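Local coordinates for protein phospho-furanose lactonase (Mycoplasma synoviae, PDB 3MSR) that hydrolyses phosphorylated furanose lactones such as D-xylono-1,4-lactone 5-phosphate, and also carboxy 1,4-lactones, using two zinc ions per subunit, at residues 152-157 against 171-176. Numbering follows the deposited sequence.
Sequences GIIKAG and LEVAAR
Arg176 NH1 and Glu172 OE2 form a salt bridge of 2.8 Å along the helix, beside the packing against the strand; OE2 is met on its anti side, 20° out of the carboxylate plane, and Lys349 pairs with the other oxygen, OE1. Between 152-157 and 171-176 the contact itself is apolar. With CG1 anti to the backbone N (chi1 -173°), Ile154 spreads its two branches over the helix: CD1 lies 3.9 Å from Ala174 CA and 4.2 Å from Val173 CG1, and CG2 packs 3.9 Å from Ala174 CB. CD1 also rests 4.0 Å from Val173 O, which is hydrogen-bonded to the hydroxyl of Thr177. A branched side chain suits this place because it bridges two successive helix residues. Ala174 points toward the strand, and its small methyl lets the backbones come close, the CA atoms of Ile154 and Ala174 being 6.0 Å apart. Ala156 is equally small; its CB meets Leu171 CD2 at 3.7 Å, the leucine reaching in from the side with its CD2 methyl.

Strand alternation sends Lys155 the other way, into the barrel, where its carbamate bridges the two zinc ions. The contact thus packs the outside of a zinc-bearing strand in the TIM barrel of the phosphotriesterase family. Strand 153-157 and helical residues 171-176 run nearly antiparallel (162°); the latter belong to helix 165-181, which leads on to strand 185-188 in a right-handed beta-alpha-beta unit, with helix 119-131 reaching Ile154 and Val173 and helix 195-205 touching Leu171.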
# COMPACT_ATOMS: atom_id res chain seq x y z
N GLY A 152 -5.53 7.06 5.72
CA GLY A 152 -6.69 6.54 4.98
C GLY A 152 -6.57 5.09 4.55
O GLY A 152 -7.34 4.63 3.68
N ILE A 153 -5.64 4.36 5.15
CA ILE A 153 -5.39 2.95 4.81
C ILE A 153 -4.47 2.34 5.90
O ILE A 153 -3.76 3.08 6.61
CB ILE A 153 -4.73 2.83 3.41
CG1 ILE A 153 -4.73 1.39 2.89
CG2 ILE A 153 -3.31 3.42 3.42
CD1 ILE A 153 -4.38 1.26 1.39
N ILE A 154 -4.46 1.01 6.04
CA ILE A 154 -3.59 0.38 7.03
C ILE A 154 -2.73 -0.64 6.31
O ILE A 154 -3.20 -1.35 5.41
CB ILE A 154 -4.37 -0.31 8.21
CG1 ILE A 154 -3.37 -0.80 9.28
CG2 ILE A 154 -5.25 -1.46 7.72
CD1 ILE A 154 -3.97 -0.90 10.71
N LYS A 155 -1.45 -0.69 6.69
CA LYS A 155 -0.53 -1.60 6.08
C LYS A 155 -0.26 -2.77 7.01
O LYS A 155 -0.36 -2.63 8.23
CB LYS A 155 0.78 -0.87 5.75
CG LYS A 155 1.67 -1.66 4.84
CD LYS A 155 2.99 -0.94 4.58
CE LYS A 155 3.75 -1.64 3.43
NZ LYS A 155 4.82 -0.78 2.80
N ALA A 156 0.07 -3.92 6.41
CA ALA A 156 0.81 -5.02 7.05
C ALA A 156 1.82 -5.56 6.03
O ALA A 156 1.78 -5.15 4.88
CB ALA A 156 -0.14 -6.18 7.52
N GLY A 157 2.71 -6.45 6.46
CA GLY A 157 3.70 -7.05 5.57
C GLY A 157 4.09 -8.45 6.02
O GLY A 157 4.04 -8.77 7.22
N LEU A 171 -1.41 -8.65 10.79
CA LEU A 171 -2.55 -8.86 9.92
C LEU A 171 -3.83 -8.78 10.75
O LEU A 171 -4.84 -8.31 10.26
CB LEU A 171 -2.48 -10.23 9.23
CG LEU A 171 -1.41 -10.32 8.14
CD1 LEU A 171 -1.21 -11.80 7.73
CD2 LEU A 171 -1.80 -9.43 6.91
N GLU A 172 -3.80 -9.29 11.98
CA GLU A 172 -4.98 -9.19 12.84
C GLU A 172 -5.27 -7.73 13.16
O GLU A 172 -6.42 -7.31 13.13
CB GLU A 172 -4.83 -9.98 14.14
CG GLU A 172 -6.05 -9.75 15.07
CD GLU A 172 -6.09 -10.71 16.29
OE1 GLU A 172 -5.36 -11.75 16.31
OE2 GLU A 172 -6.83 -10.39 17.23
N VAL A 173 -4.22 -6.97 13.47
CA VAL A 173 -4.33 -5.51 13.64
C VAL A 173 -4.96 -4.82 12.41
O VAL A 173 -5.83 -3.98 12.56
CB VAL A 173 -2.95 -4.83 13.98
CG1 VAL A 173 -3.10 -3.27 14.11
CG2 VAL A 173 -2.39 -5.39 15.31
N ALA A 174 -4.52 -5.18 11.21
CA ALA A 174 -5.03 -4.58 9.99
C ALA A 174 -6.51 -4.92 9.81
O ALA A 174 -7.32 -4.05 9.61
CB ALA A 174 -4.20 -5.08 8.79
N ALA A 175 -6.85 -6.20 9.93
CA ALA A 175 -8.23 -6.65 9.82
C ALA A 175 -9.16 -5.95 10.82
O ALA A 175 -10.23 -5.47 10.44
CB ALA A 175 -8.32 -8.17 10.01
N ARG A 176 -8.78 -5.93 12.10
CA ARG A 176 -9.60 -5.30 13.12
C ARG A 176 -9.76 -3.81 12.88
O ARG A 176 -10.88 -3.26 12.98
CB ARG A 176 -9.02 -5.55 14.52
CG ARG A 176 -9.25 -7.00 14.93
CD ARG A 176 -8.44 -7.40 16.15
NE ARG A 176 -8.97 -6.79 17.36
CZ ARG A 176 -8.67 -7.22 18.59
NH1 ARG A 176 -7.86 -8.25 18.76
NH2 ARG A 176 -9.21 -6.62 19.64